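PDB 3HRS: metalloregulator ScaR from Streptococcus gordonii, which acts as a manganese-activated transcriptional repressor of the DtxR/MntR family, probably binding DNA as a homodimer when its metal sites are filled. Local coordinates for residues Arg76-Glu79 / Val80-His84; Glu91-His94 / Glu95-Val99; Gln114-Asp117 / Tyr118-Ala121; Phe161-Leu164 / Thr165-Arg169; Gln203-Ala206 / Gln207-Val211. All coordinates share one frame; numbering follows the deposited sequence.

How the contacts relate
Contacts 1, 2 and 3 belong to the metal-binding and dimerisation region, contacts 4 and 5 to the C-terminal FeoA domain. Contact 1, on helix 62-84, is the buried one, made mostly of aliphatic and aromatic side chains plus a metal ligand. Contacts 2 and 3 lie at the surface, and glutamates, a glutamine and a tyrosine dominate there; each packs against contact 1. Contacts 4 and 5 are partly buried and touch each other: both pair leucine or isoleucine on the inner face with polar groups outside. Contact 2 also meets contact 4, joining the two regions. Backbone geometry differs too: contacts 1 and 4 are regular helix, contact 2 a distorted one, contacts 3 and 5 helix exits.

Contact 1 (Arg76-Glu79 / Val80-His84). With SO4 (sulfate ion), chain C.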
# COMPACT_ATOMS: atom_id res chain seq x y z
N ARG A 76 9.57 5.55 7.15
CA ARG A 76 10.83 4.85 6.91
C ARG A 76 10.66 3.36 6.57
O ARG A 76 11.41 2.82 5.78
CB ARG A 76 11.84 5.08 8.04
CG ARG A 76 12.35 6.51 8.05
CD ARG A 76 12.92 6.99 9.39
NE ARG A 76 13.27 8.41 9.27
CZ ARG A 76 13.94 9.11 10.18
NH1 ARG A 76 14.35 8.55 11.31
NH2 ARG A 76 14.20 10.39 9.95
N LEU A 77 9.69 2.66 7.15
CA LEU A 77 9.54 1.27 6.72
C LEU A 77 9.01 1.17 5.27
O LEU A 77 9.47 0.36 4.49
CB LEU A 77 8.71 0.45 7.69
CG LEU A 77 9.28 0.17 9.08
CD1 LEU A 77 8.18 -0.26 10.08
CD2 LEU A 77 10.29 -0.89 8.99
N ILE A 78 8.08 2.04 4.89
CA ILE A 78 7.64 2.10 3.50
C ILE A 78 8.84 2.45 2.62
O ILE A 78 9.04 1.90 1.54
CB ILE A 78 6.51 3.13 3.27
CG1 ILE A 78 5.24 2.76 4.05
CG2 ILE A 78 6.14 3.20 1.84
CD1 ILE A 78 4.87 1.31 3.91
N GLU A 79 9.67 3.38 3.08
CA GLU A 79 10.84 3.74 2.29
C GLU A 79 11.66 2.48 2.06
O GLU A 79 11.87 2.12 0.91
CB GLU A 79 11.67 4.80 2.99
CG GLU A 79 12.97 5.11 2.28
CD GLU A 79 12.84 6.29 1.35
OE1 GLU A 79 13.81 6.55 0.60
OE2 GLU A 79 11.78 6.96 1.40
N VAL A 80 12.10 1.83 3.14
CA VAL A 80 12.85 0.59 3.07
C VAL A 80 12.17 -0.46 2.20
O VAL A 80 12.83 -1.14 1.44
CB VAL A 80 13.04 -0.07 4.43
CG1 VAL A 80 13.54 -1.53 4.27
CG2 VAL A 80 14.00 0.74 5.28
N PHE A 81 10.86 -0.61 2.31
CA PHE A 81 10.20 -1.61 1.48
C PHE A 81 10.31 -1.25 -0.00
O PHE A 81 10.70 -2.06 -0.80
CB PHE A 81 8.74 -1.84 1.90
CG PHE A 81 7.95 -2.72 0.95
CD1 PHE A 81 8.11 -4.10 0.94
CD2 PHE A 81 7.02 -2.16 0.07
CE1 PHE A 81 7.36 -4.91 0.07
CE2 PHE A 81 6.25 -2.96 -0.79
CZ PHE A 81 6.42 -4.33 -0.79
N LEU A 82 9.97 -0.01 -0.35
CA LEU A 82 9.93 0.39 -1.75
C LEU A 82 11.26 0.25 -2.46
O LEU A 82 11.32 -0.25 -3.60
CB LEU A 82 9.40 1.81 -1.90
CG LEU A 82 7.93 1.89 -1.47
CD1 LEU A 82 7.32 3.20 -1.90
CD2 LEU A 82 7.16 0.69 -2.04
N VAL A 83 12.33 0.70 -1.81
CA VAL A 83 13.61 0.66 -2.50
C VAL A 83 14.26 -0.72 -2.48
O VAL A 83 14.71 -1.19 -3.52
CB VAL A 83 14.58 1.80 -2.10
CG1 VAL A 83 14.05 2.59 -0.93
CG2 VAL A 83 15.99 1.26 -1.83
N HIS A 84 14.28 -1.38 -1.34
CA HIS A 84 14.86 -2.74 -1.28
C HIS A 84 14.06 -3.88 -1.93
O HIS A 84 14.63 -4.84 -2.47
CB HIS A 84 15.20 -3.10 0.13
CG HIS A 84 16.37 -2.34 0.66
ND1 HIS A 84 17.05 -2.71 1.80
CD2 HIS A 84 17.00 -1.24 0.18
CE1 HIS A 84 18.05 -1.87 2.01
NE2 HIS A 84 18.04 -0.97 1.04
S SO4 C . 14.41 13.20 7.60
O1 SO4 C . 15.80 12.72 7.73
O2 SO4 C . 14.04 13.84 8.85
O3 SO4 C . 14.29 14.19 6.52
O4 SO4 C . 13.52 12.06 7.33
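Ile-78 and Leu-82 lie side by side one helical turn apart and point the same way. CG2 of Ile-78 meets CD1 of Leu-82 at 3.9 Å. The branch that touches is set by the first torsion: at chi1 -63° CG1 of Ile-78 turns back beside its own backbone N, which leaves CG2 to lie along the helix toward Leu-82. Beneath them the backbone is regular, with Val-80 N bonded to Arg-76 O at 2.9 Å, Phe-81 N to Leu-77 O at 2.8 Å, and Leu-82 N to Ile-78 O at 2.8 Å. These residues form the last turns of helix 62-84, the long helix that runs from the DNA-binding region into the dimerisation region, as in other DtxR/MntR repressors. Phe-81 suits the dimer interface, where its ring meets that of Phe-81 of the second subunit with planes at about 45°. Glu-79 faces elsewhere; its chain is bent at chi2 (94°), and the side chain touches that of His-124. Both residues are zinc ligands of this protein, although no metal is bound to this chain. Arg-76, buried although charged, extends from CG to NE past Cys-122 to its partners. Its NH2 donates to O4 of a sulfate ion at 3.2 Å, with the anion at the edge of the guanidinium and in its plane, while NH1 bonds Thr-127 O and forms a salt bridge with Glu-137. The same sulfate, probably taken up from the crystallisation liquor, is also hydrogen-bonded to His-158 ND1 and Asp-159 N.

Contact 2 (Glu91-His94 / Glu95-Val99)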
# COMPACT_ATOMS: atom_id res chain seq x y z
N GLU A 91 13.03 9.21 -7.71
CA GLU A 91 11.90 9.87 -8.36
C GLU A 91 10.60 9.10 -8.14
O GLU A 91 9.58 9.67 -7.79
CB GLU A 91 12.16 10.05 -9.86
CG GLU A 91 11.37 11.19 -10.49
CD GLU A 91 11.83 11.50 -11.90
OE1 GLU A 91 11.58 10.67 -12.81
OE2 GLU A 91 12.43 12.58 -12.11
N GLU A 92 10.65 7.79 -8.35
CA GLU A 92 9.48 6.96 -8.13
C GLU A 92 8.96 7.15 -6.70
O GLU A 92 7.76 7.32 -6.48
CB GLU A 92 9.82 5.49 -8.41
CG GLU A 92 10.08 5.20 -9.89
CD GLU A 92 10.79 3.88 -10.15
OE1 GLU A 92 10.71 3.39 -11.30
OE2 GLU A 92 11.42 3.33 -9.23
N ILE A 93 9.88 7.12 -5.75
CA ILE A 93 9.49 7.25 -4.35
C ILE A 93 8.82 8.58 -4.09
O ILE A 93 7.81 8.66 -3.40
CB ILE A 93 10.68 7.08 -3.42
CG1 ILE A 93 11.01 5.59 -3.31
CG2 ILE A 93 10.36 7.63 -2.07
CD1 ILE A 93 12.23 5.29 -2.48
N HIS A 94 9.38 9.63 -4.67
CA HIS A 94 8.79 10.96 -4.62
C HIS A 94 7.37 11.04 -5.19
O HIS A 94 6.57 11.86 -4.76
CB HIS A 94 9.68 11.94 -5.37
CG HIS A 94 9.11 13.32 -5.47
ND1 HIS A 94 8.90 14.11 -4.37
CD2 HIS A 94 8.69 14.03 -6.54
CE1 HIS A 94 8.37 15.27 -4.75
NE2 HIS A 94 8.23 15.24 -6.06
N GLU A 95 7.07 10.21 -6.18
CA GLU A 95 5.76 10.26 -6.82
C GLU A 95 4.73 9.41 -6.09
O GLU A 95 3.54 9.65 -6.22
CB GLU A 95 5.86 9.81 -8.28
CG GLU A 95 6.59 10.80 -9.20
CD GLU A 95 7.23 10.15 -10.42
OE1 GLU A 95 7.21 8.90 -10.52
OE2 GLU A 95 7.77 10.89 -11.28
N GLU A 96 5.19 8.44 -5.30
CA GLU A 96 4.28 7.42 -4.76
C GLU A 96 4.23 7.30 -3.24
O GLU A 96 3.15 7.10 -2.67
CB GLU A 96 4.60 6.06 -5.37
CG GLU A 96 4.31 5.98 -6.85
CD GLU A 96 4.68 4.64 -7.44
OE1 GLU A 96 4.07 3.63 -7.04
OE2 GLU A 96 5.59 4.60 -8.31
N ALA A 97 5.38 7.41 -2.59
CA ALA A 97 5.48 7.17 -1.15
C ALA A 97 4.39 7.86 -0.32
O ALA A 97 3.83 7.26 0.60
CB ALA A 97 6.86 7.55 -0.63
N GLU A 98 4.10 9.11 -0.65
CA GLU A 98 3.26 9.92 0.21
C GLU A 98 1.85 9.37 0.26
O GLU A 98 1.23 9.34 1.32
CB GLU A 98 3.23 11.37 -0.28
CG GLU A 98 2.84 12.38 0.80
CD GLU A 98 2.18 13.62 0.23
OE1 GLU A 98 1.00 13.54 -0.19
OE2 GLU A 98 2.83 14.69 0.22
N VAL A 99 1.33 8.91 -0.87
CA VAL A 99 -0.04 8.43 -0.85
C VAL A 99 -0.14 7.11 -0.11
O VAL A 99 -1.17 6.81 0.49
CB VAL A 99 -0.69 8.34 -2.24
CG1 VAL A 99 -0.40 9.60 -3.05
CG2 VAL A 99 -0.18 7.11 -2.98
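Ile-93 and Ala-97 make the apolar pair of this turn, CG2 of the isoleucine lying 3.8 Å from CB of the alanine. Ala-97 is buried, and its CB also lies close to Ile-93 O, where a methyl is enough. Along the exposed face Glu-95 reaches back over the preceding turn: CG beside its backbone N (chi1 -70°) carries the chain past Glu-91 O and brings OE2 to 3.7 Å from CG of Glu-91. OE1 of Glu-91 and OE2 of Glu-95 are 4.1 Å apart, the carboxylate planes 29° apart; such like charges probably need solvent screening. The backbone is irregular here, bonding three as well as four residues back, and kinks at Glu-98. Ile-93 O takes Ala-97 N at 2.9 Å and Glu-96 N at 3.2 Å, the latter from well above the carbonyl plane. Farther out, Glu-96 OE1 is held by Tyr-88 OH and by Ser-105 OG of the second subunit. Helix 90-101 thus lies between neighbours: Ile-93 packs on Glu-79 and Val-83 of helix 62-84, and His-94 stacks its ring on Phe-161 of helix 161-168.

Contact 3 (Gln114-Asp117 / Tyr118-Ala121)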
# COMPACT_ATOMS: atom_id res chain seq x y z
N GLN A 114 7.92 -6.76 10.16
CA GLN A 114 8.32 -8.13 10.30
C GLN A 114 8.86 -8.67 8.97
O GLN A 114 9.88 -9.37 8.93
CB GLN A 114 7.14 -8.98 10.74
CG GLN A 114 7.56 -10.39 11.04
CD GLN A 114 6.47 -11.22 11.67
OE1 GLN A 114 5.28 -10.96 11.48
NE2 GLN A 114 6.88 -12.23 12.43
N LEU A 115 8.16 -8.35 7.89
CA LEU A 115 8.57 -8.82 6.57
C LEU A 115 9.99 -8.35 6.24
O LEU A 115 10.78 -9.09 5.65
CB LEU A 115 7.63 -8.27 5.51
CG LEU A 115 8.04 -8.74 4.13
CD1 LEU A 115 8.10 -10.24 4.19
CD2 LEU A 115 7.04 -8.23 3.06
N LEU A 116 10.30 -7.11 6.62
CA LEU A 116 11.57 -6.49 6.35
C LEU A 116 12.63 -6.94 7.35
O LEU A 116 13.79 -6.55 7.26
CB LEU A 116 11.45 -4.97 6.38
CG LEU A 116 10.45 -4.29 5.44
CD1 LEU A 116 10.69 -2.79 5.50
CD2 LEU A 116 10.57 -4.77 4.00
N ASP A 117 12.22 -7.78 8.30
CA ASP A 117 13.14 -8.31 9.30
C ASP A 117 13.68 -7.24 10.23
O ASP A 117 14.87 -7.24 10.56
CB ASP A 117 14.29 -9.08 8.65
CG ASP A 117 15.00 -10.02 9.63
OD1 ASP A 117 14.48 -10.25 10.75
OD2 ASP A 117 16.08 -10.54 9.26
N TYR A 118 12.80 -6.33 10.63
CA TYR A 118 13.09 -5.34 11.67
C TYR A 118 14.33 -4.47 11.43
O TYR A 118 15.28 -4.51 12.21
CB TYR A 118 13.17 -6.00 13.04
CG TYR A 118 11.99 -6.91 13.29
CD1 TYR A 118 12.10 -8.28 13.09
CD2 TYR A 118 10.75 -6.39 13.68
CE1 TYR A 118 11.04 -9.11 13.31
CE2 TYR A 118 9.67 -7.24 13.90
CZ TYR A 118 9.82 -8.60 13.70
OH TYR A 118 8.76 -9.48 13.88
N PRO A 119 14.30 -3.68 10.34
CA PRO A 119 15.40 -2.76 10.01
C PRO A 119 15.51 -1.61 11.02
O PRO A 119 14.55 -0.89 11.26
CB PRO A 119 15.02 -2.19 8.64
CG PRO A 119 13.65 -2.81 8.28
CD PRO A 119 13.13 -3.55 9.44
N LYS A 120 16.70 -1.44 11.59
CA LYS A 120 16.94 -0.34 12.51
C LYS A 120 17.22 0.98 11.79
O LYS A 120 17.51 1.99 12.43
CB LYS A 120 18.09 -0.71 13.45
CG LYS A 120 17.67 -1.59 14.64
CD LYS A 120 18.66 -2.74 14.88
CE LYS A 120 20.03 -2.53 14.19
NZ LYS A 120 21.01 -1.63 14.90
N ALA A 121 17.12 1.00 10.46
CA ALA A 121 17.38 2.22 9.71
C ALA A 121 16.91 2.15 8.26
O ALA A 121 17.05 1.10 7.63
CB ALA A 121 18.85 2.54 9.75
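Asp-117 takes a positive phi of 66°, Tyr-118 follows with another positive phi, and the chain thereby turns out of helix 106-115. This is a Schellman motif, in which two backbone bonds run back into the last turn; one is Asp-117 N to Gln-114 O at 2.9 Å. Aspartate is among the non-glycine residues that more readily adopt a positive phi. The reversal swings Tyr-118 back alongside the helix end. With CG beside the backbone N (chi1 -48°), its ring runs out next to Gln-114, the two side chains pointing the same way. CA of Gln-114 sits over one face of the ring, 4.1 Å from the centroid of Tyr-118 and 26° off the normal, a CH-pi contact displaced toward the hydroxyl end. Both residues suit a surface position: CA covers the face while CB and CG of Gln-114 lie beside OH and CZ of Tyr-118, and the amide continues outward. The inner side is apolar. CD1 of Leu-116 packs against helix 62-84, 3.4 Å from CG1 of Val-80, and Pro-119 rests on Leu-77 of the same helix. From Pro-119 the chain goes on to Cys-122, a zinc ligand seen in this protein. Leucine and proline cross at an angle, CB of Leu-116 lying 3.6 Å from CG of Pro-119.

Contact 4 (Phe161-Leu164 / Thr165-Arg169); sequences FDLL and TYLER. With SO4 (sulfate ion), chain D.
Along the short helix 161-168 of the FeoA domain, just after the zinc ligand Asp-159 (no metal is bound to this chain), Thr-165 folds its hydroxyl back onto Phe-161. OG1 of Thr-165 donates to the Phe-161 carbonyl O at 3.1 Å, nearly along the C=O axis, and the same oxygen accepts Thr-165 N, also at 3.1 Å, from above the carbonyl plane. With chi1 at -74°, OG1 lies beside its own backbone N, which is what brings the hydroxyl within range of the preceding turn. It also hangs over one face of the Phe-161 ring, closest to CE1 at 3.5 Å. Threonine suits this partly exposed place, because the helix itself satisfies its hydroxyl. The other side of the helix is apolar. Leu-163 and Leu-167 are set at an angle to each other, CG of the first being 3.6 Å from CD1 of the second, and Leu-167 goes on to Val-157 of strand 150-157. Leu-164 also packs on Val-157 and touches His-124, another zinc ligand. OE1 of Glu-168 lies 3.7 Å from CB of Leu-164; that glutamate is bent at chi2 and finds its bond outside the helix, with Thr-90 OG1. At the opposite end a sulfate ion, probably from the crystallisation liquor, lies beside Phe-161, whose N makes a weak bond to O2. An amphipathic helix with Leu-164 and Leu-167 against strand 150-157 of the antiparallel sheet belongs here to the SH3-like C-terminal domain found in DtxR-type metalloregulators.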
# COMPACT_ATOMS: atom_id res chain seq x y z
N PHE A 161 13.33 15.54 -1.38
CA PHE A 161 13.51 15.14 -2.77
C PHE A 161 14.45 16.07 -3.54
O PHE A 161 15.13 15.64 -4.50
CB PHE A 161 12.16 15.05 -3.50
CG PHE A 161 12.29 14.86 -4.99
CD1 PHE A 161 12.96 13.76 -5.51
CD2 PHE A 161 11.76 15.79 -5.87
CE1 PHE A 161 13.10 13.60 -6.87
CE2 PHE A 161 11.90 15.62 -7.23
CZ PHE A 161 12.57 14.53 -7.74
N ASP A 162 14.47 17.33 -3.15
CA ASP A 162 15.33 18.28 -3.84
C ASP A 162 16.75 18.08 -3.33
O ASP A 162 17.71 18.12 -4.11
CB ASP A 162 14.84 19.71 -3.63
CG ASP A 162 13.77 20.10 -4.64
OD1 ASP A 162 13.19 21.20 -4.49
OD2 ASP A 162 13.50 19.31 -5.57
N LEU A 163 16.88 17.83 -2.04
CA LEU A 163 18.18 17.56 -1.47
C LEU A 163 18.76 16.30 -2.07
O LEU A 163 19.91 16.30 -2.49
CB LEU A 163 18.08 17.43 0.05
CG LEU A 163 19.39 17.12 0.77
CD1 LEU A 163 20.33 18.26 0.55
CD2 LEU A 163 19.14 16.92 2.26
N LEU A 164 17.97 15.23 -2.12
CA LEU A 164 18.48 13.98 -2.67
C LEU A 164 18.99 14.23 -4.08
O LEU A 164 20.11 13.83 -4.43
CB LEU A 164 17.42 12.88 -2.67
CG LEU A 164 17.35 11.89 -1.50
CD1 LEU A 164 18.02 12.37 -0.24
CD2 LEU A 164 15.91 11.57 -1.18
N THR A 165 18.16 14.89 -4.89
CA THR A 165 18.51 15.18 -6.28
C THR A 165 19.84 15.93 -6.35
O THR A 165 20.72 15.61 -7.16
CB THR A 165 17.38 15.94 -7.02
OG1 THR A 165 16.30 15.04 -7.30
CG2 THR A 165 17.86 16.49 -8.33
N TYR A 166 20.00 16.91 -5.48
CA TYR A 166 21.25 17.65 -5.37
C TYR A 166 22.42 16.73 -5.02
O TYR A 166 23.53 16.91 -5.53
CB TYR A 166 21.12 18.74 -4.31
CG TYR A 166 22.42 19.42 -3.93
CD1 TYR A 166 23.00 20.38 -4.76
CD2 TYR A 166 23.07 19.11 -2.74
CE1 TYR A 166 24.19 21.00 -4.42
CE2 TYR A 166 24.26 19.73 -2.39
CZ TYR A 166 24.81 20.67 -3.24
OH TYR A 166 25.99 21.28 -2.89
N LEU A 167 22.18 15.77 -4.15
CA LEU A 167 23.25 14.90 -3.69
C LEU A 167 23.66 13.88 -4.75
O LEU A 167 24.85 13.66 -4.96
CB LEU A 167 22.87 14.22 -2.38
CG LEU A 167 22.84 15.21 -1.23
CD1 LEU A 167 22.01 14.72 -0.05
CD2 LEU A 167 24.26 15.52 -0.81
N GLU A 168 22.68 13.25 -5.42
CA GLU A 168 22.98 12.28 -6.48
C GLU A 168 23.67 13.00 -7.62
O GLU A 168 24.53 12.45 -8.29
CB GLU A 168 21.71 11.58 -6.98
CG GLU A 168 21.24 10.41 -6.08
CD GLU A 168 19.71 10.32 -5.88
OE1 GLU A 168 19.26 10.37 -4.72
OE2 GLU A 168 18.97 10.21 -6.88
N ARG A 169 23.30 14.27 -7.79
CA ARG A 169 23.86 15.13 -8.83
C ARG A 169 25.26 15.63 -8.48
O ARG A 169 25.92 16.27 -9.30
CB ARG A 169 22.89 16.27 -9.14
CG ARG A 169 23.48 17.67 -9.27
CD ARG A 169 22.41 18.68 -9.72
NE ARG A 169 22.20 18.62 -11.17
CZ ARG A 169 21.15 18.06 -11.77
NH1 ARG A 169 20.18 17.50 -11.06
NH2 ARG A 169 21.07 18.07 -13.10
S SO4 D . 9.57 15.63 -0.45
O1 SO4 D . 8.17 15.50 -0.82
O2 SO4 D . 10.33 14.62 -1.20
O3 SO4 D . 10.03 16.99 -0.77
O4 SO4 D . 9.75 15.38 0.98

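Contact 5 (Gln203-Ala206 / Gln207-Val211); sequences QPIA and QQIYV
Ile-205 and Ile-209 form the tight part of this turn: they lie side by side and point the same way, with CG2 of Ile-205 3.6 Å from CD1 of Ile-209. Between them the chain passes from the single helical turn 203-206 into strand 209-212, in keeping with SH3-like folds, where one turn of helix commonly precedes the last strand. Branched apolar residues suit this inner side. CG2 of Ile-205 also meets CE2 of Tyr-166 at 3.6 Å, and Ile-209 packs on Leu-167, so the pair sits against helix 161-168, while strand 209-212 lines up antiparallel to strand 150-157. The turn itself is closed by Gln-208 N, which donates to Ile-205 O at 2.8 Å. The outer side is looser and polar. Gln-203 and Gln-207 run across each other with amide planes 56° apart; NE2 of Gln-203 comes no nearer to CD of Gln-207 than 3.7 Å, and its hydrogen bond goes instead to Glu-144. Bent at chi2, the Gln-203 chain turns toward Gln-207, whereas that of Gln-207 is extended. Pro-204, which has no N-H to offer, fits the first turn of a helix, and its ring is exposed. Its carbonyl is used by Gln-208, where CG beside the backbone N (chi1 -80°) directs the extended chain back toward the helical turn. From above the carbonyl plane, NE2 of Gln-208 donates a bent hydrogen bond to Pro-204 O at 2.8 Å (N-H...O 130°).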
# COMPACT_ATOMS: atom_id res chain seq x y z
N GLN A 203 25.78 26.74 3.68
CA GLN A 203 25.29 26.44 5.02
C GLN A 203 23.97 25.64 5.02
O GLN A 203 23.86 24.64 5.71
CB GLN A 203 25.14 27.73 5.83
CG GLN A 203 24.86 27.53 7.31
CD GLN A 203 23.39 27.27 7.61
OE1 GLN A 203 22.51 27.55 6.79
NE2 GLN A 203 23.12 26.74 8.80
N PRO A 204 22.97 26.09 4.25
CA PRO A 204 21.66 25.41 4.29
C PRO A 204 21.73 23.92 3.92
O PRO A 204 20.90 23.14 4.38
CB PRO A 204 20.84 26.19 3.25
CG PRO A 204 21.87 26.87 2.39
CD PRO A 204 22.92 27.26 3.37
N ILE A 205 22.72 23.53 3.10
CA ILE A 205 22.91 22.13 2.75
C ILE A 205 23.76 21.39 3.78
O ILE A 205 23.44 20.27 4.16
CB ILE A 205 23.57 21.97 1.36
CG1 ILE A 205 22.61 22.39 0.24
CG2 ILE A 205 24.02 20.55 1.14
CD1 ILE A 205 22.67 23.88 -0.10
N ALA A 206 24.84 22.01 4.24
CA ALA A 206 25.71 21.37 5.23
C ALA A 206 24.91 21.03 6.48
O ALA A 206 25.25 20.13 7.24
CB ALA A 206 26.88 22.26 5.57
N GLN A 207 23.83 21.78 6.65
CA GLN A 207 22.95 21.69 7.80
C GLN A 207 22.12 20.41 7.73
O GLN A 207 21.62 19.91 8.74
CB GLN A 207 22.03 22.91 7.74
CG GLN A 207 21.30 23.28 9.00
CD GLN A 207 20.24 24.34 8.72
OE1 GLN A 207 19.70 24.96 9.64
NE2 GLN A 207 19.94 24.56 7.44
N GLN A 208 22.00 19.86 6.52
CA GLN A 208 21.08 18.77 6.23
C GLN A 208 21.78 17.43 6.01
O GLN A 208 21.14 16.44 5.66
CB GLN A 208 20.31 19.09 4.96
CG GLN A 208 19.14 20.03 5.13
CD GLN A 208 18.60 20.47 3.80
OE1 GLN A 208 17.48 20.12 3.42
NE2 GLN A 208 19.40 21.23 3.06
N ILE A 209 23.08 17.41 6.19
CA ILE A 209 23.88 16.24 5.92
C ILE A 209 24.50 15.82 7.24
O ILE A 209 25.04 16.66 7.98
CB ILE A 209 24.98 16.62 4.94
CG1 ILE A 209 24.43 16.64 3.53
CG2 ILE A 209 26.17 15.69 5.05
CD1 ILE A 209 25.25 17.53 2.63
N TYR A 210 24.42 14.54 7.56
CA TYR A 210 24.88 14.10 8.87
C TYR A 210 26.09 13.20 8.74
O TYR A 210 26.07 12.24 7.96
CB TYR A 210 23.75 13.36 9.57
CG TYR A 210 22.56 14.22 9.86
CD1 TYR A 210 21.72 14.63 8.83
CD2 TYR A 210 22.26 14.62 11.16
CE1 TYR A 210 20.60 15.41 9.10
CE2 TYR A 210 21.15 15.40 11.43
CZ TYR A 210 20.33 15.79 10.40
OH TYR A 210 19.24 16.57 10.67
N VAL A 211 27.13 13.50 9.51
CA VAL A 211 28.37 12.72 9.44
C VAL A 211 28.86 12.16 10.77
O VAL A 211 28.36 12.52 11.84
CB VAL A 211 29.49 13.55 8.86
CG1 VAL A 211 29.11 14.01 7.47
CG2 VAL A 211 29.80 14.73 9.79